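Local coordinates for protein intracellular exo-alpha-(1->5)-L-arabinofuranosidase (Bifidobacterium longum, PDB 2Y2W) that hydrolyses terminal alpha-(1->5)-linked L-arabinofuranosyl residues of plant cell-wall arabinans, and is also active on wheat arabinoxylan, as a glycoside hydrolase of family 51, at residues P82-A87 and G91-V96; G126-R131 and I149-R154; L137-T142 and D347-Q352; R525-T528 and E533-T536. One frame throughout, in Å; residues are numbered along the deposited sequence.

The four contacts sample the catalytic (beta/alpha)8 barrel and its appended beta domain. Interactions 1 and 2, centres about 17 Å apart, touch where Phe92 CZ lies 3.2 Å from Asp151 O; interaction 1 joins the loop after helix 75-79 to the start of helix 94-103, interaction 2 the loop before strand 134-136 to helix 149-159. Interaction 3 is closest to the substrate pocket: the Trp139 side chain lies about 3 Å from that of Glu69, which probably binds arabinofuranose. Its segments alternate along the chain with those of interaction 2. Interaction 4 lies farthest from interaction 2, centres about 37 Å apart, yet comes within about 10 Å of interaction 3 at the nearest atoms.

Interaction 1: residues P82-A87 and G91-V96; sequences PSHPTA and GFRQDV
Ala87 and Arg93 form a single beta bridge, their CA atoms 4.4 Å apart, as the loop 82-87 folds back along the start of 91-96. A type I turn from His84 to Ala87 brings the chain round, and Thr86 O accepts a hydrogen bond from Gln94 N at 3.1 Å, with the donor well above the carbonyl plane. Nearby, Ala87 CA makes a CA-H...O contact with Phe92 O. Gly91, at positive phi, sits against the Pro82 end of the loop. Arg93 takes the N-cap position of helix 94-103, so the contact fastens a loop of the (beta/alpha)8 barrel to the beginning of the helix that leads into barrel strand 107-110. The main side-chain feature is a stack of guanidinium on imidazole: the Arg93 group lies flat on the His84 ring, planes 19° apart and centres 3.6 Å apart, with NE over the middle of the ring and Pro85 CD against the opposite face. A bend at chi3 (72°) lays NE and the guanidinium of Arg93 back over the ring. Arg93 CD makes a CH-pi contact with the same face. Side-on, Arg93 grips the carboxylate of Asp95 within its own segment, NE to OD1 at 3.1 Å and NH2 to OD2 at 3.0 Å, which fixes the guanidinium's rotation; its NH1 pairs with Glu81. Thr86 N donates to His84 ND1 at 3.1 Å, while Thr86 OG1 reaches Asp95 OD1 through a weak 3.3 Å bond. The other imidazole nitrogen, His84 NE2, is hydrogen-bonded to Gly423 O, linking the stack to the loop after strand 417-419.

Interaction 2: residues G126-R131 and I149-R154; sequences GPRENR and IDDFYR
Arg131 and Asp151 meet head-on in the compact heart of this contact. Both terminal nitrogens of the arginine close on a single carboxylate oxygen, NH1 to OD2 at 2.8 Å and NH2 to OD2 at 3.1 Å, with that oxygen at the guanidinium edge and near its plane. The arginine chain is extended from CG to NE; along the NE side, NE and NH2 both donate to Gly126 O, while Arg128 CG lies over one face of the guanidinium. NH1 also bonds to Asn145 O. The group is thus anchored in position and in rotation.

The remaining joins are looser. Arg128 NH2 stands 3.1 Å from Asp151 OD1, but the oxygen lies well out of the guanidinium plane, so the attraction is one of charge alone; Arg128 NE is bonded to Glu146 O. Gly126 N donates weakly to Asp150 OD2, whose partner oxygen OD1 is bonded to Tyr183. The 3-10 turn 128-130 has its exposed side at Glu129 and Asn130.

From the helix itself, Arg154 NH2 adds a nearly straight 3.0 Å bond to Asp151 OD1, coming from above the carboxylate plane. One buried carboxylate near the start of helix 149-159 therefore serves three arginines, and the network joins the loop between barrel strand 107-110 and hairpin strand 134-136 to that helix. Such a gathering of positive charge probably favours the ionised form of Asp151.

Interaction 3: residues L137-T142 and D347-Q352; sequences LAWHCT and DKWNEQ
Trp139 and Trp349 meet through their six-membered rings, inclined at 48° with centroids 4.6 Å apart, an oblique pair. The outer rim of Trp139 does the touching: CZ3 lies 3.5 Å above the plane of the Trp349 indole and over its centre, and CE3 comes 3.5 Å from Trp349 CH2. The carbonyl oxygen Ala138 O also approaches Trp349 CZ2, at 3.8 Å. With CG anti to the backbone N (chi1 175°), Trp349 sends its indole from helix 347-357 across to the hairpin loop, although Trp139 CA and Trp349 CA are 10.0 Å apart.

Beyond this pair, Trp139 NE1 donates to Glu69 OE2 and so ties the indole, while the backbone Trp139 N donates to Asp136 OD2 and holds the main chain of the turn. A G1 bulge at His140 and Cys141, opposite Asp136, shapes the turn joining strands 134-136 and 141-143. Leu137 and His140 also pack on Ala244 of a second subunit.

Helix 347-357 follows the barrel strand that carries Glu340, the probable nucleophile. Packed against Trp349 and giving its indole N-H to Glu69, Trp139 probably helps to position the carboxylate of Glu69, a probable arabinofuranose-binding residue, beside the pocket.

Interaction 4: residues R525-T528 and E533-T536; sequences RTNT and EAVT
Asn527 and Ala534 bring the two loop segments closest, CA to CA 5.7 Å, with neither segment in regular helix or strand. The bridging is done by one side chain: the Asn527 carboxamide pairs with the main chain of Val535, accepting at OD1 from Val535 N (2.7 Å, 167° at the hydrogen) and donating from ND2 to Val535 O (3.1 Å). Val535 O lies close to the amide plane of Asn527, while Val535 N is tilted modestly from the plane of the side-chain carbonyl. Both ends of the amide are thereby engaged by one residue, which fixes its flip. Placing CG beside the backbone N (chi1 -72°) carries the carboxamide across to the facing loop.

Around this pairing the contacts are van der Waals ones. Val535 CG2 rests 3.8 Å from Arg525 O, and Ala534 CB lies 3.9 Å from Asn527 OD1. The Arg525 chain, bent at chi2 and chi3, folds over Ala534, and its NH2 makes a salt bridge with Glu520.

A carboxamide that stands in for a peptide group in this way, pairing with both N-H and C=O of one residue, closes the irregular loop between strands 512-518 and 538-539 in the mixed beta sheet beside the barrel, built mostly of C-terminal strands.

Interaction 1: residues P82-A87 and G91-V96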
loop_
_atom_site.group_PDB
_atom_site.type_symbol
_atom_site.label_atom_id
_atom_site.label_comp_id
_atom_site.label_asym_id
_atom_site.label_seq_id
_atom_site.Cartn_x
_atom_site.Cartn_y
_atom_site.Cartn_z
ATOM N N PRO D 82 22.742 2.774 -31.385
ATOM C CA PRO D 82 23.884 3.696 -31.500
ATOM C C PRO D 82 24.897 3.341 -32.590
ATOM O O PRO D 82 25.556 4.233 -33.132
ATOM C CB PRO D 82 24.555 3.598 -30.125
ATOM C CG PRO D 82 23.504 3.077 -29.217
ATOM C CD PRO D 82 22.685 2.150 -30.053
ATOM N N SER D 83 25.014 2.053 -32.898
ATOM C CA SER D 83 25.990 1.567 -33.868
ATOM C C SER D 83 25.411 1.436 -35.277
ATOM O O SER D 83 26.085 0.943 -36.183
ATOM C CB SER D 83 26.560 0.222 -33.408
ATOM O OG SER D 83 25.546 -0.768 -33.390
ATOM N N HIS D 84 24.167 1.878 -35.460
ATOM C CA HIS D 84 23.498 1.794 -36.758
ATOM C C HIS D 84 24.015 2.855 -37.743
ATOM O O HIS D 84 24.278 3.991 -37.343
ATOM C CB HIS D 84 21.986 1.920 -36.588
ATOM C CG HIS D 84 21.214 1.536 -37.809
ATOM N ND1 HIS D 84 20.912 2.435 -38.810
ATOM C CD2 HIS D 84 20.701 0.347 -38.202
ATOM C CE1 HIS D 84 20.237 1.816 -39.762
ATOM N NE2 HIS D 84 20.096 0.548 -39.418
ATOM N N PRO D 85 24.163 2.485 -39.034
ATOM C CA PRO D 85 24.653 3.406 -40.074
ATOM C C PRO D 85 23.871 4.719 -40.238
ATOM O O PRO D 85 24.309 5.593 -40.989
ATOM C CB PRO D 85 24.551 2.569 -41.352
ATOM C CG PRO D 85 24.722 1.177 -40.889
ATOM C CD PRO D 85 24.040 1.108 -39.553
ATOM N N THR D 86 22.734 4.854 -39.554
ATOM C CA THR D 86 21.926 6.081 -39.607
ATOM C C THR D 86 21.723 6.727 -38.229
ATOM O O THR D 86 20.972 7.697 -38.092
ATOM C CB THR D 86 20.542 5.847 -40.262
ATOM O OG1 THR D 86 19.784 4.917 -39.478
ATOM C CG2 THR D 86 20.687 5.323 -41.686
ATOM N N ALA D 87 22.401 6.193 -37.217
ATOM C CA ALA D 87 22.290 6.702 -35.853
ATOM C C ALA D 87 22.824 8.127 -35.713
ATOM O O ALA D 87 23.902 8.451 -36.219
ATOM C CB ALA D 87 23.006 5.775 -34.883
ATOM N N GLY D 91 22.165 8.434 -30.669
ATOM C CA GLY D 91 22.040 7.014 -30.981
ATOM C C GLY D 91 20.668 6.590 -31.475
ATOM O O GLY D 91 20.344 5.403 -31.458
ATOM N N PHE D 92 19.862 7.555 -31.910
ATOM C CA PHE D 92 18.557 7.255 -32.495
ATOM C C PHE D 92 18.687 7.007 -33.991
ATOM O O PHE D 92 19.381 7.749 -34.691
ATOM C CB PHE D 92 17.546 8.382 -32.244
ATOM C CG PHE D 92 17.436 8.809 -30.804
ATOM C CD1 PHE D 92 17.283 7.872 -29.786
ATOM C CD2 PHE D 92 17.461 10.161 -30.471
ATOM C CE1 PHE D 92 17.180 8.273 -28.461
ATOM C CE2 PHE D 92 17.353 10.572 -29.142
ATOM C CZ PHE D 92 17.213 9.624 -28.137
ATOM N N ARG D 93 18.015 5.964 -34.473
ATOM C CA ARG D 93 18.022 5.626 -35.893
ATOM C C ARG D 93 17.238 6.655 -36.692
ATOM O O ARG D 93 16.055 6.882 -36.429
ATOM C CB ARG D 93 17.437 4.232 -36.120
ATOM C CG ARG D 93 18.422 3.100 -35.902
ATOM C CD ARG D 93 17.765 1.733 -36.080
ATOM N NE ARG D 93 17.456 1.434 -37.477
ATOM C CZ ARG D 93 17.269 0.209 -37.965
ATOM N NH1 ARG D 93 17.370 -0.857 -37.179
ATOM N NH2 ARG D 93 16.991 0.048 -39.251
ATOM N N GLN D 94 17.900 7.277 -37.664
ATOM C CA GLN D 94 17.258 8.298 -38.493
ATOM C C GLN D 94 16.283 7.694 -39.495
ATOM O O GLN D 94 15.247 8.292 -39.782
ATOM C CB GLN D 94 18.295 9.177 -39.206
ATOM C CG GLN D 94 17.733 10.482 -39.794
ATOM C CD GLN D 94 17.052 11.371 -38.755
ATOM O OE1 GLN D 94 17.668 11.803 -37.780
ATOM N NE2 GLN D 94 15.772 11.650 -38.972
ATOM N N ASP D 95 16.608 6.514 -40.017
ATOM C CA ASP D 95 15.729 5.839 -40.974
ATOM C C ASP D 95 14.371 5.506 -40.353
ATOM O O ASP D 95 13.338 5.573 -41.025
ATOM C CB ASP D 95 16.394 4.593 -41.587
ATOM C CG ASP D 95 16.831 3.562 -40.544
ATOM O OD1 ASP D 95 16.701 3.815 -39.325
ATOM O OD2 ASP D 95 17.314 2.485 -40.959
ATOM N N VAL D 96 14.388 5.167 -39.065
ATOM C CA VAL D 96 13.173 4.897 -38.307
ATOM C C VAL D 96 12.411 6.199 -38.067
ATOM O O VAL D 96 11.197 6.258 -38.282
ATOM C CB VAL D 96 13.486 4.155 -36.977
ATOM C CG1 VAL D 96 12.281 4.146 -36.045
ATOM C CG2 VAL D 96 13.942 2.735 -37.269
#

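Interaction 2: residues G126-R131 and I149-R154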
loop_
_atom_site.group_PDB
_atom_site.type_symbol
_atom_site.label_atom_id
_atom_site.label_comp_id
_atom_site.label_asym_id
_atom_site.label_seq_id
_atom_site.Cartn_x
_atom_site.Cartn_y
_atom_site.Cartn_z
ATOM N N GLY D 126 19.816 10.276 -15.532
ATOM C CA GLY D 126 21.224 10.495 -15.224
ATOM C C GLY D 126 22.142 9.915 -16.282
ATOM O O GLY D 126 21.675 9.489 -17.343
ATOM N N PRO D 127 23.459 9.897 -16.001
ATOM C CA PRO D 127 24.456 9.377 -16.943
ATOM C C PRO D 127 24.296 7.873 -17.178
ATOM O O PRO D 127 24.220 7.106 -16.214
ATOM C CB PRO D 127 25.793 9.674 -16.243
ATOM C CG PRO D 127 25.474 10.735 -15.224
ATOM C CD PRO D 127 24.087 10.423 -14.775
ATOM N N ARG D 128 24.243 7.470 -18.451
ATOM C CA ARG D 128 24.084 6.059 -18.833
ATOM C C ARG D 128 25.045 5.127 -18.102
ATOM O O ARG D 128 24.643 4.064 -17.623
ATOM C CB ARG D 128 24.266 5.875 -20.340
ATOM C CG ARG D 128 23.052 6.217 -21.170
ATOM C CD ARG D 128 23.227 5.726 -22.593
ATOM N NE ARG D 128 22.291 6.367 -23.512
ATOM C CZ ARG D 128 22.547 7.478 -24.197
ATOM N NH1 ARG D 128 23.718 8.091 -24.077
ATOM N NH2 ARG D 128 21.628 7.978 -25.006
ATOM N N GLU D 129 26.308 5.542 -18.019
ATOM C CA GLU D 129 27.362 4.767 -17.363
ATOM C C GLU D 129 26.910 4.203 -16.022
ATOM O O GLU D 129 27.184 3.044 -15.704
ATOM C CB GLU D 129 28.622 5.621 -17.156
ATOM C CG GLU D 129 29.254 6.167 -18.436
ATOM C CD GLU D 129 28.530 7.390 -18.987
ATOM O OE1 GLU D 129 28.090 8.242 -18.180
ATOM O OE2 GLU D 129 28.409 7.501 -20.230
ATOM N N ASN D 130 26.195 5.025 -15.257
ATOM C CA ASN D 130 25.857 4.714 -13.871
ATOM C C ASN D 130 24.423 4.218 -13.655
ATOM O O ASN D 130 23.978 4.065 -12.512
ATOM C CB ASN D 130 26.169 5.927 -12.981
ATOM C CG ASN D 130 27.645 6.317 -13.022
ATOM O OD1 ASN D 130 28.028 7.278 -13.691
ATOM N ND2 ASN D 130 28.481 5.557 -12.320
ATOM N N ARG D 131 23.712 3.951 -14.750
ATOM C CA ARG D 131 22.354 3.409 -14.669
ATOM C C ARG D 131 22.380 1.902 -14.396
ATOM O O ARG D 131 23.126 1.169 -15.048
ATOM C CB ARG D 131 21.563 3.711 -15.945
ATOM C CG ARG D 131 21.377 5.196 -16.230
ATOM C CD ARG D 131 20.522 5.415 -17.462
ATOM N NE ARG D 131 20.692 6.755 -18.022
ATOM C CZ ARG D 131 19.999 7.235 -19.054
ATOM N NH1 ARG D 131 19.074 6.493 -19.655
ATOM N NH2 ARG D 131 20.232 8.465 -19.486
ATOM N N ILE D 149 13.407 8.412 -19.645
ATOM C CA ILE D 149 12.601 9.598 -19.939
ATOM C C ILE D 149 13.428 10.790 -20.447
ATOM O O ILE D 149 12.937 11.581 -21.248
ATOM C CB ILE D 149 11.660 9.986 -18.747
ATOM C CG1 ILE D 149 10.659 11.075 -19.157
ATOM C CG2 ILE D 149 12.457 10.379 -17.506
ATOM C CD1 ILE D 149 9.742 10.682 -20.307
ATOM N N ASP D 150 14.673 10.903 -19.984
ATOM C CA ASP D 150 15.618 11.895 -20.501
ATOM C C ASP D 150 15.826 11.689 -22.002
ATOM O O ASP D 150 15.758 12.637 -22.786
ATOM C CB ASP D 150 16.973 11.781 -19.790
ATOM C CG ASP D 150 16.967 12.361 -18.377
ATOM O OD1 ASP D 150 16.071 13.168 -18.042
ATOM O OD2 ASP D 150 17.888 12.017 -17.599
ATOM N N ASP D 151 16.064 10.436 -22.385
ATOM C CA ASP D 151 16.403 10.080 -23.760
ATOM C C ASP D 151 15.183 10.082 -24.672
ATOM O O ASP D 151 15.251 10.584 -25.798
ATOM C CB ASP D 151 17.105 8.718 -23.802
ATOM C CG ASP D 151 18.409 8.706 -23.020
ATOM O OD1 ASP D 151 19.352 9.432 -23.405
ATOM O OD2 ASP D 151 18.494 7.964 -22.018
ATOM N N PHE D 152 14.070 9.530 -24.190
ATOM C CA PHE D 152 12.839 9.509 -24.977
ATOM C C PHE D 152 12.289 10.916 -25.212
ATOM O O PHE D 152 11.639 11.167 -26.231
ATOM C CB PHE D 152 11.769 8.606 -24.355
ATOM C CG PHE D 152 10.584 8.378 -25.255
ATOM C CD1 PHE D 152 10.649 7.446 -26.284
ATOM C CD2 PHE D 152 9.418 9.117 -25.093
ATOM C CE1 PHE D 152 9.564 7.246 -27.128
ATOM C CE2 PHE D 152 8.332 8.924 -25.934
ATOM C CZ PHE D 152 8.403 7.987 -26.950
ATOM N N TYR D 153 12.550 11.822 -24.270
ATOM C CA TYR D 153 12.245 13.237 -24.458
ATOM C C TYR D 153 13.007 13.797 -25.661
ATOM O O TYR D 153 12.429 14.477 -26.509
ATOM C CB TYR D 153 12.574 14.056 -23.205
ATOM C CG TYR D 153 12.504 15.547 -23.444
ATOM C CD1 TYR D 153 11.273 16.199 -23.539
ATOM C CD2 TYR D 153 13.665 16.302 -23.605
ATOM C CE1 TYR D 153 11.201 17.568 -23.772
ATOM C CE2 TYR D 153 13.604 17.670 -23.843
ATOM C CZ TYR D 153 12.369 18.295 -23.922
ATOM O OH TYR D 153 12.301 19.647 -24.160
ATOM N N ARG D 154 14.304 13.506 -25.716
ATOM C CA ARG D 154 15.147 13.927 -26.826
ATOM C C ARG D 154 14.665 13.328 -28.144
ATOM O O ARG D 154 14.659 14.006 -29.174
ATOM C CB ARG D 154 16.613 13.570 -26.563
ATOM C CG ARG D 154 17.309 14.524 -25.597
ATOM C CD ARG D 154 18.790 14.205 -25.462
ATOM N NE ARG D 154 19.044 13.135 -24.497
ATOM C CZ ARG D 154 19.403 13.335 -23.230
ATOM N NH1 ARG D 154 19.555 14.567 -22.759
ATOM N NH2 ARG D 154 19.612 12.297 -22.432
#

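Interaction 3: residues L137-T142 and D347-Q352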
loop_
_atom_site.group_PDB
_atom_site.type_symbol
_atom_site.label_atom_id
_atom_site.label_comp_id
_atom_site.label_asym_id
_atom_site.label_seq_id
_atom_site.Cartn_x
_atom_site.Cartn_y
_atom_site.Cartn_z
ATOM N N LEU D 137 9.803 -8.129 -15.437
ATOM C CA LEU D 137 8.981 -9.316 -15.203
ATOM C C LEU D 137 7.990 -9.586 -16.329
ATOM O O LEU D 137 7.753 -10.739 -16.683
ATOM C CB LEU D 137 8.238 -9.201 -13.870
ATOM C CG LEU D 137 8.865 -9.830 -12.623
ATOM C CD1 LEU D 137 10.229 -9.239 -12.274
ATOM C CD2 LEU D 137 7.908 -9.686 -11.454
ATOM N N ALA D 138 7.425 -8.520 -16.890
ATOM C CA ALA D 138 6.370 -8.626 -17.903
ATOM C C ALA D 138 6.769 -9.431 -19.146
ATOM O O ALA D 138 6.007 -10.280 -19.608
ATOM C CB ALA D 138 5.888 -7.245 -18.300
ATOM N N TRP D 139 7.961 -9.165 -19.675
ATOM C CA TRP D 139 8.421 -9.795 -20.916
ATOM C C TRP D 139 9.643 -10.691 -20.712
ATOM O O TRP D 139 10.201 -11.223 -21.674
ATOM C CB TRP D 139 8.664 -8.729 -21.992
ATOM C CG TRP D 139 7.432 -7.924 -22.228
ATOM C CD1 TRP D 139 7.177 -6.662 -21.776
ATOM C CD2 TRP D 139 6.252 -8.352 -22.918
ATOM N NE1 TRP D 139 5.918 -6.268 -22.163
ATOM C CE2 TRP D 139 5.327 -7.288 -22.860
ATOM C CE3 TRP D 139 5.892 -9.526 -23.590
ATOM C CZ2 TRP D 139 4.063 -7.360 -23.455
ATOM C CZ3 TRP D 139 4.635 -9.600 -24.178
ATOM C CH2 TRP D 139 3.736 -8.521 -24.108
ATOM N N HIS D 140 10.026 -10.862 -19.447
ATOM C CA HIS D 140 11.134 -11.728 -19.040
ATOM C C HIS D 140 12.443 -11.334 -19.721
ATOM O O HIS D 140 13.102 -12.153 -20.356
ATOM C CB HIS D 140 10.792 -13.205 -19.285
ATOM C CG HIS D 140 11.520 -14.153 -18.384
ATOM N ND1 HIS D 140 11.226 -14.277 -17.043
ATOM C CD2 HIS D 140 12.523 -15.027 -18.631
ATOM C CE1 HIS D 140 12.019 -15.184 -16.503
ATOM N NE2 HIS D 140 12.814 -15.656 -17.445
ATOM N N CYS D 141 12.806 -10.064 -19.581
ATOM C CA CYS D 141 14.014 -9.535 -20.199
ATOM C C CYS D 141 14.858 -8.772 -19.195
ATOM O O CYS D 141 14.339 -8.267 -18.199
ATOM C CB CYS D 141 13.652 -8.611 -21.366
ATOM S SG CYS D 141 12.801 -9.437 -22.728
ATOM N N THR D 142 16.161 -8.702 -19.456
ATOM C CA THR D 142 17.034 -7.790 -18.725
ATOM C C THR D 142 17.120 -6.453 -19.461
ATOM O O THR D 142 17.325 -6.409 -20.680
ATOM C CB THR D 142 18.445 -8.379 -18.429
ATOM O OG1 THR D 142 19.345 -7.321 -18.073
ATOM C CG2 THR D 142 19.005 -9.101 -19.628
ATOM N N ASP D 347 -1.928 -15.545 -29.901
ATOM C CA ASP D 347 -1.797 -16.983 -29.654
ATOM C C ASP D 347 -0.340 -17.440 -29.530
ATOM O O ASP D 347 -0.046 -18.399 -28.810
ATOM C CB ASP D 347 -2.541 -17.799 -30.719
ATOM C CG ASP D 347 -2.168 -17.408 -32.141
ATOM O OD1 ASP D 347 -1.724 -16.264 -32.369
ATOM O OD2 ASP D 347 -2.341 -18.255 -33.042
ATOM N N LYS D 348 0.558 -16.744 -30.226
ATOM C CA LYS D 348 2.000 -17.000 -30.143
ATOM C C LYS D 348 2.547 -16.692 -28.746
ATOM O O LYS D 348 3.393 -17.424 -28.229
ATOM C CB LYS D 348 2.761 -16.184 -31.201
ATOM C CG LYS D 348 2.738 -16.753 -32.630
ATOM C CD LYS D 348 1.380 -16.588 -33.311
ATOM C CE LYS D 348 1.449 -16.866 -34.806
ATOM N NZ LYS D 348 1.815 -15.650 -35.588
ATOM N N TRP D 349 2.063 -15.608 -28.147
ATOM C CA TRP D 349 2.453 -15.233 -26.788
ATOM C C TRP D 349 1.731 -16.088 -25.743
ATOM O O TRP D 349 2.304 -16.414 -24.699
ATOM C CB TRP D 349 2.212 -13.738 -26.542
ATOM C CG TRP D 349 2.469 -13.295 -25.126
ATOM C CD1 TRP D 349 1.539 -12.867 -24.222
ATOM C CD2 TRP D 349 3.735 -13.246 -24.452
ATOM N NE1 TRP D 349 2.145 -12.552 -23.029
ATOM C CE2 TRP D 349 3.492 -12.776 -23.142
ATOM C CE3 TRP D 349 5.052 -13.554 -24.828
ATOM C CZ2 TRP D 349 4.518 -12.604 -22.202
ATOM C CZ3 TRP D 349 6.072 -13.385 -23.892
ATOM C CH2 TRP D 349 5.797 -12.915 -22.594
ATOM N N ASN D 350 0.481 -16.449 -26.034
ATOM C CA ASN D 350 -0.307 -17.324 -25.161
ATOM C C ASN D 350 0.273 -18.733 -25.018
ATOM O O ASN D 350 0.179 -19.338 -23.946
ATOM C CB ASN D 350 -1.763 -17.398 -25.632
ATOM C CG ASN D 350 -2.586 -16.199 -25.193
ATOM O OD1 ASN D 350 -2.407 -15.672 -24.094
ATOM N ND2 ASN D 350 -3.507 -15.769 -26.049
ATOM N N GLU D 351 0.865 -19.247 -26.097
ATOM C CA GLU D 351 1.529 -20.553 -26.074
ATOM C C GLU D 351 2.886 -20.487 -25.361
ATOM O O GLU D 351 3.344 -21.480 -24.794
ATOM C CB GLU D 351 1.669 -21.135 -27.492
ATOM C CG GLU D 351 2.662 -20.407 -28.406
ATOM C CD GLU D 351 2.610 -20.873 -29.856
ATOM O OE1 GLU D 351 1.504 -21.175 -30.358
ATOM O OE2 GLU D 351 3.683 -20.924 -30.500
ATOM N N GLN D 352 3.516 -19.316 -25.396
ATOM C CA GLN D 352 4.779 -19.088 -24.697
ATOM C C GLN D 352 4.577 -19.070 -23.182
ATOM O O GLN D 352 5.397 -19.608 -22.440
ATOM C CB GLN D 352 5.427 -17.784 -25.168
#

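Interaction 4: residues R525-T528 and E533-T536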
loop_
_atom_site.group_PDB
_atom_site.type_symbol
_atom_site.label_atom_id
_atom_site.label_comp_id
_atom_site.label_asym_id
_atom_site.label_seq_id
_atom_site.Cartn_x
_atom_site.Cartn_y
_atom_site.Cartn_z
ATOM N N ARG D 525 -0.891 -12.372 -48.493
ATOM C CA ARG D 525 0.381 -11.887 -49.035
ATOM C C ARG D 525 0.964 -10.811 -48.125
ATOM O O ARG D 525 0.233 -9.979 -47.580
ATOM C CB ARG D 525 0.216 -11.369 -50.468
ATOM C CG ARG D 525 1.483 -11.485 -51.309
ATOM C CD ARG D 525 1.164 -11.739 -52.779
ATOM N NE ARG D 525 1.194 -10.522 -53.590
ATOM C CZ ARG D 525 2.271 -10.064 -54.227
ATOM N NH1 ARG D 525 3.428 -10.713 -54.149
ATOM N NH2 ARG D 525 2.195 -8.950 -54.944
ATOM N N THR D 526 2.282 -10.834 -47.967
ATOM C CA THR D 526 2.939 -10.075 -46.912
ATOM C C THR D 526 4.225 -9.392 -47.382
ATOM O O THR D 526 4.943 -9.919 -48.235
ATOM C CB THR D 526 3.251 -11.002 -45.707
ATOM O OG1 THR D 526 2.050 -11.652 -45.277
ATOM C CG2 THR D 526 3.820 -10.225 -44.548
ATOM N N ASN D 527 4.492 -8.211 -46.824
ATOM C CA ASN D 527 5.785 -7.548 -46.971
ATOM C C ASN D 527 6.805 -8.157 -46.015
ATOM O O ASN D 527 6.541 -8.283 -44.820
ATOM C CB ASN D 527 5.658 -6.044 -46.712
ATOM C CG ASN D 527 4.942 -5.312 -47.831
ATOM O OD1 ASN D 527 5.035 -5.688 -48.999
ATOM N ND2 ASN D 527 4.232 -4.247 -47.477
ATOM N N THR D 528 7.959 -8.544 -46.548
ATOM C CA THR D 528 9.012 -9.179 -45.751
ATOM C C THR D 528 10.321 -8.400 -45.853
ATOM O O THR D 528 10.463 -7.533 -46.710
ATOM C CB THR D 528 9.249 -10.646 -46.181
ATOM O OG1 THR D 528 9.577 -10.693 -47.576
ATOM C CG2 THR D 528 8.010 -11.499 -45.919
ATOM N N GLU D 533 8.408 -4.292 -50.492
ATOM C CA GLU D 533 7.419 -3.479 -51.201
ATOM C C GLU D 533 6.503 -4.299 -52.118
ATOM O O GLU D 533 5.984 -3.782 -53.112
ATOM C CB GLU D 533 8.104 -2.338 -51.970
ATOM C CG GLU D 533 8.892 -1.373 -51.084
ATOM C CD GLU D 533 8.975 0.034 -51.651
ATOM O OE1 GLU D 533 9.360 0.190 -52.833
ATOM O OE2 GLU D 533 8.649 0.987 -50.908
ATOM N N ALA D 534 6.297 -5.566 -51.762
ATOM C CA ALA D 534 5.434 -6.471 -52.527
ATOM C C ALA D 534 3.953 -6.101 -52.426
ATOM O O ALA D 534 3.201 -6.270 -53.386
ATOM C CB ALA D 534 5.655 -7.912 -52.092
ATOM N N VAL D 535 3.544 -5.608 -51.259
ATOM C CA VAL D 535 2.176 -5.133 -51.050
ATOM C C VAL D 535 2.183 -3.623 -50.802
ATOM O O VAL D 535 2.328 -3.159 -49.667
ATOM C CB VAL D 535 1.462 -5.875 -49.887
ATOM C CG1 VAL D 535 0.007 -5.420 -49.766
ATOM C CG2 VAL D 535 1.530 -7.383 -50.081
ATOM N N THR D 536 2.044 -2.865 -51.884
ATOM C CA THR D 536 1.989 -1.407 -51.818
ATOM C C THR D 536 0.669 -0.922 -52.417
ATOM O O THR D 536 0.084 -1.618 -53.251
ATOM C CB THR D 536 3.183 -0.756 -52.558
ATOM O OG1 THR D 536 3.290 -1.300 -53.880
ATOM C CG2 THR D 536 4.485 -0.999 -51.803
#